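Local coordinates for fatty acid-binding protein 2 (Manduca sexta, PDB 1MDC) that binds fatty acids such as palmitate one to one inside a beta-barrel, as a member of the fatty-acid binding protein family, at residues A[42-51]-A[60-68]; A[97-105]-A[115-123]. One frame throughout, in Å; residues are numbered along the deposited sequence.

Contact 1. Residues A[42-51]-A[60-68]. Unlike the reference sequence in segment 42-51: Asn51 (reference Ile). Unlike the reference sequence in segment 60-68: Lys60 (reference Arg).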
loop_
_atom_site.group_PDB
_atom_site.type_symbol
_atom_site.label_atom_id
_atom_site.label_comp_id
_atom_site.label_asym_id
_atom_site.label_seq_id
_atom_site.Cartn_x
_atom_site.Cartn_y
_atom_site.Cartn_z
ATOM N N MET A 42 -6.267 7.794 -5.848
ATOM C CA MET A 42 -7.449 7.544 -5.016
ATOM C C MET A 42 -8.573 8.503 -5.392
ATOM O O MET A 42 -8.266 9.655 -5.664
ATOM C CB MET A 42 -7.107 7.800 -3.503
ATOM C CG MET A 42 -8.142 7.112 -2.695
ATOM S SD MET A 42 -7.604 7.050 -0.989
ATOM C CE MET A 42 -9.125 7.176 -0.047
ATOM N N GLU A 43 -9.831 8.018 -5.410
ATOM C CA GLU A 43 -11.033 8.790 -5.745
ATOM C C GLU A 43 -12.115 8.524 -4.716
ATOM O O GLU A 43 -12.158 7.446 -4.146
ATOM C CB GLU A 43 -11.579 8.569 -7.137
ATOM C CG GLU A 43 -10.427 8.875 -8.047
ATOM C CD GLU A 43 -10.712 9.446 -9.362
ATOM O OE1 GLU A 43 -11.104 8.556 -10.219
ATOM O OE2 GLU A 43 -10.524 10.601 -9.597
ATOM N N ALA A 44 -12.967 9.526 -4.473
ATOM C CA ALA A 44 -14.081 9.430 -3.524
ATOM C C ALA A 44 -15.337 9.265 -4.359
ATOM O O ALA A 44 -15.492 9.893 -5.408
ATOM C CB ALA A 44 -14.136 10.593 -2.524
ATOM N N ASN A 45 -16.219 8.392 -3.917
ATOM C CA ASN A 45 -17.442 8.106 -4.619
ATOM C C ASN A 45 -18.630 8.149 -3.689
ATOM O O ASN A 45 -19.562 7.354 -3.770
ATOM C CB ASN A 45 -17.266 6.688 -5.072
ATOM C CG ASN A 45 -16.969 6.610 -6.525
ATOM O OD1 ASN A 45 -17.738 5.957 -7.242
ATOM N ND2 ASN A 45 -15.873 7.251 -6.957
ATOM N N GLY A 46 -18.586 9.095 -2.780
ATOM C CA GLY A 46 -19.667 9.232 -1.846
ATOM C C GLY A 46 -19.523 8.253 -0.710
ATOM O O GLY A 46 -18.819 8.495 0.265
ATOM N N ASP A 47 -20.204 7.141 -0.885
ATOM C CA ASP A 47 -20.226 6.054 0.056
ATOM C C ASP A 47 -18.919 5.224 0.077
ATOM O O ASP A 47 -18.552 4.655 1.102
ATOM C CB ASP A 47 -21.494 5.228 -0.351
ATOM C CG ASP A 47 -22.879 5.854 0.015
ATOM O OD1 ASP A 47 -22.924 7.190 0.119
ATOM O OD2 ASP A 47 -23.885 5.162 0.191
ATOM N N SER A 48 -18.196 5.146 -1.047
ATOM C CA SER A 48 -16.964 4.369 -1.099
ATOM C C SER A 48 -15.802 5.120 -1.747
ATOM O O SER A 48 -15.935 6.205 -2.289
ATOM C CB SER A 48 -17.334 3.101 -1.923
ATOM O OG SER A 48 -17.299 3.399 -3.309
ATOM N N TYR A 49 -14.632 4.539 -1.689
ATOM C CA TYR A 49 -13.468 5.147 -2.286
ATOM C C TYR A 49 -12.963 4.113 -3.291
ATOM O O TYR A 49 -13.318 2.933 -3.172
ATOM C CB TYR A 49 -12.365 5.334 -1.224
ATOM C CG TYR A 49 -12.714 6.349 -0.137
ATOM C CD1 TYR A 49 -12.436 7.682 -0.329
ATOM C CD2 TYR A 49 -13.357 5.905 1.039
ATOM C CE1 TYR A 49 -12.753 8.608 0.696
ATOM C CE2 TYR A 49 -13.684 6.810 2.039
ATOM C CZ TYR A 49 -13.374 8.170 1.845
ATOM O OH TYR A 49 -13.688 9.062 2.854
ATOM N N SER A 50 -12.152 4.566 -4.245
ATOM C CA SER A 50 -11.572 3.711 -5.278
ATOM C C SER A 50 -10.082 3.986 -5.330
ATOM O O SER A 50 -9.676 5.139 -5.257
ATOM C CB SER A 50 -11.995 4.097 -6.720
ATOM O OG SER A 50 -13.328 3.747 -6.935
ATOM N N ASN A 51 -9.274 2.941 -5.474
ATOM C CA ASN A 51 -7.835 3.083 -5.562
ATOM C C ASN A 51 -7.388 2.414 -6.841
ATOM O O ASN A 51 -7.675 1.240 -7.059
ATOM C CB ASN A 51 -7.245 2.351 -4.322
ATOM C CG ASN A 51 -5.780 2.395 -4.091
ATOM O OD1 ASN A 51 -5.205 1.509 -3.416
ATOM N ND2 ASN A 51 -5.176 3.432 -4.613
ATOM N N LYS A 60 -4.974 -2.160 -11.734
ATOM C CA LYS A 60 -6.262 -2.490 -11.119
ATOM C C LYS A 60 -6.905 -1.330 -10.373
ATOM O O LYS A 60 -6.204 -0.445 -9.874
ATOM C CB LYS A 60 -6.263 -3.701 -10.191
ATOM C CG LYS A 60 -5.342 -3.633 -9.003
ATOM C CD LYS A 60 -4.704 -5.002 -8.825
ATOM C CE LYS A 60 -4.353 -5.389 -7.403
ATOM N NZ LYS A 60 -3.701 -6.724 -7.315
ATOM N N THR A 61 -8.241 -1.376 -10.319
ATOM C CA THR A 61 -9.037 -0.386 -9.626
ATOM C C THR A 61 -9.952 -1.099 -8.650
ATOM O O THR A 61 -10.845 -1.814 -9.085
ATOM C CB THR A 61 -9.805 0.523 -10.530
ATOM O OG1 THR A 61 -8.895 1.226 -11.360
ATOM C CG2 THR A 61 -10.555 1.528 -9.663
ATOM N N VAL A 62 -9.726 -0.933 -7.336
ATOM C CA VAL A 62 -10.536 -1.585 -6.305
ATOM C C VAL A 62 -11.302 -0.558 -5.455
ATOM O O VAL A 62 -10.792 0.521 -5.163
ATOM C CB VAL A 62 -9.578 -2.359 -5.435
ATOM C CG1 VAL A 62 -10.375 -3.108 -4.407
ATOM C CG2 VAL A 62 -8.843 -3.319 -6.373
ATOM N N SER A 63 -12.535 -0.883 -5.058
ATOM C CA SER A 63 -13.358 0.029 -4.252
ATOM C C SER A 63 -13.499 -0.518 -2.856
ATOM O O SER A 63 -13.465 -1.749 -2.639
ATOM C CB SER A 63 -14.839 0.190 -4.749
ATOM O OG SER A 63 -14.782 0.624 -6.069
ATOM N N PHE A 64 -13.679 0.402 -1.911
ATOM C CA PHE A 64 -13.834 -0.025 -0.536
ATOM C C PHE A 64 -14.503 1.062 0.255
ATOM O O PHE A 64 -14.599 2.185 -0.233
ATOM C CB PHE A 64 -12.428 -0.290 0.197
ATOM C CG PHE A 64 -11.456 0.839 0.049
ATOM C CD1 PHE A 64 -11.426 1.868 0.970
ATOM C CD2 PHE A 64 -10.551 0.852 -1.023
ATOM C CE1 PHE A 64 -10.518 2.942 0.827
ATOM C CE2 PHE A 64 -9.666 1.904 -1.189
ATOM C CZ PHE A 64 -9.663 2.957 -0.250
ATOM N N LYS A 65 -14.942 0.672 1.457
ATOM C CA LYS A 65 -15.590 1.525 2.455
ATOM C C LYS A 65 -14.664 1.585 3.655
ATOM O O LYS A 65 -14.097 0.575 4.031
ATOM C CB LYS A 65 -16.961 1.152 3.030
ATOM C CG LYS A 65 -17.909 0.863 1.893
ATOM C CD LYS A 65 -19.375 0.678 2.258
ATOM C CE LYS A 65 -20.197 0.317 1.019
ATOM N NZ LYS A 65 -20.971 1.416 0.455
ATOM N N SER A 66 -14.525 2.764 4.249
ATOM C CA SER A 66 -13.678 2.929 5.418
ATOM C C SER A 66 -14.178 2.091 6.593
ATOM O O SER A 66 -15.348 2.122 6.923
ATOM C CB SER A 66 -13.568 4.410 5.772
ATOM O OG SER A 66 -12.723 4.614 6.881
ATOM N N GLY A 67 -13.318 1.313 7.244
ATOM C CA GLY A 67 -13.760 0.517 8.377
ATOM C C GLY A 67 -14.297 -0.873 8.074
ATOM O O GLY A 67 -14.678 -1.605 8.983
ATOM N N VAL A 68 -14.332 -1.254 6.810
ATOM C CA VAL A 68 -14.861 -2.565 6.468
ATOM C C VAL A 68 -13.791 -3.488 5.919
ATOM O O VAL A 68 -13.118 -3.195 4.953
ATOM C CB VAL A 68 -15.990 -2.401 5.446
ATOM C CG1 VAL A 68 -16.537 -3.753 4.976
ATOM C CG2 VAL A 68 -17.112 -1.553 6.079
HETATM O O HOH W 1 -16.426 4.862 3.653
HETATM O O HOH W 2 -15.759 3.838 -5.419
#
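Tyr49 and Phe64 are joined by two backbone hydrogen bonds, the straighter running from Tyr49 N to Phe64 O at 2.8 Å. Asn51 and Val62 form the next such pair, with Asn51 N 2.9 Å from Val62 O. Between them Ser50 faces Ser63 in a non-hydrogen-bonded pair. On the face of Ser50 and Ser63 a water lies 2.6 Å from Ser48 OG and 2.9 Å from Ser50 OG, with a weaker, longer link to Ser63 OG.

The face of Tyr49, Asn51 and Phe64 carries the packing. Phe64 CG stands between the backbone N and the carbonyl carbon (chi1 50°), which brings the ring toward 42-51. Tyr49 CB sits over one ring face as a CH-pi contact, 4.0 Å from the centroid, while Asn51 CB meets the ring edge at Phe64 CE2, 4.0 Å away. The Tyr49 and Phe64 rings are tilted by only 25° but slid apart, so they barely overlap. A serine in place of Phe64 would probably leave Tyr49 CB and Asn51 CB without their aromatic partner.

This antiparallel hairpin pairs strands 48-54 and 60-64; Phe64 also stacks on Tyr84 and touches Val86, both of strand 78-87.

Contact 2. Residues A[97-105]-A[115-123]. With PLM (palmitic acid), chain C.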
loop_
_atom_site.group_PDB
_atom_site.type_symbol
_atom_site.label_atom_id
_atom_site.label_comp_id
_atom_site.label_asym_id
_atom_site.label_seq_id
_atom_site.Cartn_x
_atom_site.Cartn_y
_atom_site.Cartn_z
ATOM N N GLY A 97 -2.384 -11.415 6.799
ATOM C CA GLY A 97 -2.140 -12.498 5.865
ATOM C C GLY A 97 -1.659 -13.712 6.615
ATOM O O GLY A 97 -1.595 -13.683 7.831
ATOM N N ASP A 98 -1.310 -14.787 5.932
ATOM C CA ASP A 98 -0.840 -15.961 6.660
ATOM C C ASP A 98 0.424 -15.662 7.459
ATOM O O ASP A 98 0.653 -16.204 8.556
ATOM C CB ASP A 98 -0.292 -17.017 5.670
ATOM C CG ASP A 98 -1.260 -17.731 4.829
ATOM O OD1 ASP A 98 -2.287 -18.189 5.518
ATOM O OD2 ASP A 98 -1.060 -17.879 3.641
ATOM N N ALA A 99 1.263 -14.804 6.875
ATOM C CA ALA A 99 2.518 -14.454 7.534
ATOM C C ALA A 99 2.378 -13.579 8.786
ATOM O O ALA A 99 3.257 -13.555 9.656
ATOM C CB ALA A 99 3.489 -13.784 6.543
ATOM N N GLY A 100 1.285 -12.826 8.902
ATOM C CA GLY A 100 1.137 -11.969 10.064
ATOM C C GLY A 100 0.332 -10.719 9.715
ATOM O O GLY A 100 -0.494 -10.779 8.816
ATOM N N VAL A 101 0.570 -9.604 10.418
ATOM C CA VAL A 101 -0.167 -8.362 10.175
ATOM C C VAL A 101 0.745 -7.228 9.810
ATOM O O VAL A 101 1.815 -7.113 10.373
ATOM C CB VAL A 101 -0.814 -7.998 11.528
ATOM C CG1 VAL A 101 -1.582 -6.694 11.428
ATOM C CG2 VAL A 101 -1.855 -9.038 11.870
ATOM N N ALA A 102 0.354 -6.388 8.874
ATOM C CA ALA A 102 1.221 -5.286 8.532
ATOM C C ALA A 102 0.339 -4.044 8.476
ATOM O O ALA A 102 -0.883 -4.148 8.231
ATOM C CB ALA A 102 1.883 -5.456 7.187
ATOM N N THR A 103 0.959 -2.874 8.697
ATOM C CA THR A 103 0.250 -1.598 8.673
ATOM C C THR A 103 0.929 -0.683 7.686
ATOM O O THR A 103 2.133 -0.517 7.710
ATOM C CB THR A 103 0.286 -0.953 10.100
ATOM O OG1 THR A 103 -0.496 -1.777 10.927
ATOM C CG2 THR A 103 -0.361 0.411 10.098
ATOM N N PHE A 104 0.172 -0.097 6.789
ATOM C CA PHE A 104 0.744 0.817 5.818
ATOM C C PHE A 104 0.043 2.152 6.102
ATOM O O PHE A 104 -1.147 2.279 5.817
ATOM C CB PHE A 104 0.446 0.436 4.363
ATOM C CG PHE A 104 0.808 -1.007 4.058
ATOM C CD1 PHE A 104 2.089 -1.396 3.872
ATOM C CD2 PHE A 104 -0.234 -1.955 3.930
ATOM C CE1 PHE A 104 2.382 -2.752 3.579
ATOM C CE2 PHE A 104 0.035 -3.281 3.632
ATOM C CZ PHE A 104 1.357 -3.670 3.475
ATOM N N LYS A 105 0.759 3.115 6.706
ATOM C CA LYS A 105 0.218 4.437 7.060
ATOM C C LYS A 105 0.518 5.394 5.899
ATOM O O LYS A 105 1.687 5.695 5.622
ATOM C CB LYS A 105 0.737 4.882 8.445
ATOM C CG LYS A 105 0.044 6.150 9.030
ATOM C CD LYS A 105 0.744 6.596 10.335
ATOM C CE LYS A 105 0.759 8.079 10.787
ATOM N NZ LYS A 105 0.360 8.269 12.195
ATOM N N VAL A 115 4.546 6.787 2.891
ATOM C CA VAL A 115 3.928 5.588 3.406
ATOM C C VAL A 115 4.909 4.982 4.402
ATOM O O VAL A 115 6.057 4.758 4.051
ATOM C CB VAL A 115 3.694 4.541 2.281
ATOM C CG1 VAL A 115 3.028 3.282 2.886
ATOM C CG2 VAL A 115 2.701 5.057 1.202
ATOM N N THR A 116 4.459 4.754 5.623
ATOM C CA THR A 116 5.291 4.192 6.660
ATOM C C THR A 116 4.742 2.798 6.856
ATOM O O THR A 116 3.558 2.646 7.084
ATOM C CB THR A 116 5.109 4.990 7.928
ATOM O OG1 THR A 116 5.512 6.310 7.559
ATOM C CG2 THR A 116 6.115 4.453 8.977
ATOM N N ILE A 117 5.605 1.796 6.773
ATOM C CA ILE A 117 5.172 0.432 6.924
ATOM C C ILE A 117 5.809 -0.282 8.077
ATOM O O ILE A 117 7.025 -0.220 8.225
ATOM C CB ILE A 117 5.750 -0.199 5.635
ATOM C CG1 ILE A 117 5.176 0.491 4.377
ATOM C CG2 ILE A 117 5.301 -1.639 5.667
ATOM C CD1 ILE A 117 5.749 -0.009 3.042
ATOM N N THR A 118 4.981 -0.946 8.878
ATOM C CA THR A 118 5.425 -1.710 10.035
ATOM C C THR A 118 4.884 -3.138 9.876
ATOM O O THR A 118 3.876 -3.348 9.191
ATOM C CB THR A 118 5.120 -1.069 11.355
ATOM O OG1 THR A 118 3.764 -0.714 11.377
ATOM C CG2 THR A 118 6.013 0.151 11.597
ATOM N N SER A 119 5.546 -4.141 10.475
ATOM C CA SER A 119 5.126 -5.546 10.352
ATOM C C SER A 119 5.137 -6.259 11.690
ATOM O O SER A 119 5.877 -5.881 12.588
ATOM C CB SER A 119 6.297 -6.115 9.551
ATOM O OG SER A 119 6.472 -7.473 9.691
ATOM N N SER A 120 4.337 -7.288 11.860
ATOM C CA SER A 120 4.366 -7.945 13.153
ATOM C C SER A 120 5.570 -8.891 13.259
ATOM O O SER A 120 5.821 -9.463 14.314
ATOM C CB SER A 120 3.077 -8.742 13.396
ATOM O OG SER A 120 2.930 -9.667 12.329
ATOM N N ASN A 121 6.329 -9.073 12.184
ATOM C CA ASN A 121 7.467 -9.984 12.286
ATOM C C ASN A 121 8.845 -9.360 12.333
ATOM O O ASN A 121 9.828 -10.094 12.329
ATOM C CB ASN A 121 7.457 -10.855 11.024
ATOM C CG ASN A 121 6.260 -11.804 11.012
ATOM O OD1 ASN A 121 5.664 -12.112 12.046
ATOM N ND2 ASN A 121 5.900 -12.283 9.837
ATOM N N TRP A 122 8.925 -8.034 12.371
ATOM C CA TRP A 122 10.187 -7.355 12.384
ATOM C C TRP A 122 10.050 -6.057 13.079
ATOM O O TRP A 122 8.986 -5.521 13.127
ATOM C CB TRP A 122 10.281 -6.915 10.922
ATOM C CG TRP A 122 11.569 -6.318 10.581
ATOM C CD1 TRP A 122 12.784 -6.621 11.111
ATOM C CD2 TRP A 122 11.767 -5.307 9.627
ATOM N NE1 TRP A 122 13.744 -5.851 10.515
ATOM C CE2 TRP A 122 13.135 -5.039 9.593
ATOM C CE3 TRP A 122 10.913 -4.620 8.819
ATOM C CZ2 TRP A 122 13.665 -4.092 8.769
ATOM C CZ3 TRP A 122 11.458 -3.683 7.993
ATOM C CH2 TRP A 122 12.814 -3.437 7.977
ATOM N N ASP A 123 11.117 -5.523 13.598
ATOM C CA ASP A 123 11.036 -4.260 14.301
ATOM C C ASP A 123 11.432 -3.048 13.514
ATOM O O ASP A 123 11.382 -1.948 14.038
ATOM C CB ASP A 123 12.191 -4.270 15.295
ATOM C CG ASP A 123 11.799 -4.985 16.516
ATOM O OD1 ASP A 123 10.653 -4.926 16.905
ATOM O OD2 ASP A 123 12.773 -5.674 17.084
HETATM C C1 PLM C . 2.141 1.346 -0.737
HETATM O O1 PLM C . 1.312 2.273 -0.750
HETATM O O2 PLM C . 3.283 1.455 -1.212
HETATM C C2 PLM C . 1.764 -0.046 -0.183
HETATM C C3 PLM C . 2.887 -1.108 -0.160
HETATM C C4 PLM C . 2.776 -2.077 -1.371
HETATM C C5 PLM C . 2.166 -3.443 -0.991
HETATM C C6 PLM C . 3.217 -4.566 -1.006
HETATM C C7 PLM C . 2.676 -5.727 -0.182
HETATM C C8 PLM C . 3.411 -7.049 -0.343
HETATM C C9 PLM C . 3.636 -7.541 1.088
HETATM C CA PLM C . 2.849 -8.799 1.482
HETATM C CB PLM C . 2.012 -8.520 2.740
HETATM C CC PLM C . 1.614 -9.807 3.508
HETATM C CD PLM C . 0.698 -9.494 4.736
HETATM C CE PLM C . 1.334 -9.880 6.068
HETATM C CF PLM C . 2.606 -9.054 6.259
HETATM C CG PLM C . 3.342 -9.321 7.597
HETATM O O HOH W 3 3.505 7.807 6.791
#
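Phe104 and Ile117 form the close-packed side of this antiparallel pairing. Ile117 CG1 comes up to the edge of the Phe104 ring, in its plane, 3.7 Å from Phe104 CD1, and Ile117 CG2 lies equally near that atom. Phe104 CG is anti to the carbonyl carbon (chi1 -52°), beside the backbone N, and from there the ring reaches Ile117 at its edge and the lipid over one face, where palmitate C2 lies off toward the rim. Val115 divides its branches: CG1 packs on Phe104 CB, and CG2 reaches 3.7 Å from palmitate O1. Farther along the chain of the lipid, Ala102 CB touches palmitate CF at 3.8 Å.

The face bearing Thr103, Lys105, Thr116 and Thr118 is looser and more polar. Thr118 OG1 lies alongside Thr103 CB, and a water lies 2.6 Å from Thr116 OG1, which also bonds Arg127. Paired backbone bonds link Thr103 with Thr118 and Lys105 with Thr116.

At the exposed end, side chains take over part of the backbone's work. Ser120 OG accepts from Val101 N at 3.0 Å, nearly straight at 170°, and Ser120 N returns a bond to Val101 O. Asn121 ND2 reaches Ala99 O at 2.9 Å from above the carbonyl plane; it also bonds Ser22 O. Ser119 OG accepts from Asn121 N, an ST turn.

The chemistry is thus divided between an apolar lining against the lipid and a hydroxyl-rich outer face. The palmitate carboxylate gets its hydrogen bonds from Gln40, Arg128 and Tyr130; Val115 CG2 comes up beside it, while Phe104 and Ala102 lie along the hydrocarbon chain.

How the contacts relate
Contacts 1 and 2 are two hairpins of one antiparallel sheet, the up-and-down barrel of the fatty-acid binding proteins. Their centres lie 22 Å apart, and their nearest atoms stay about 10 Å from each other. They come in series along the chain: contact 1 closes before contact 2 opens, with strands 70-74, 78-87 and 90-97 filling the interval. Within the sheet, strands 39-45, 8-14 and 122-131 separate strand 48-54 from strand 112-119. Contact 2 supplies wall beside the lipid tail and carboxylate, whereas contact 1 lies nearer the surface, with the side chain of Asn51 about 7 Å from the palmitate and close to Gln40, which binds the fatty acid.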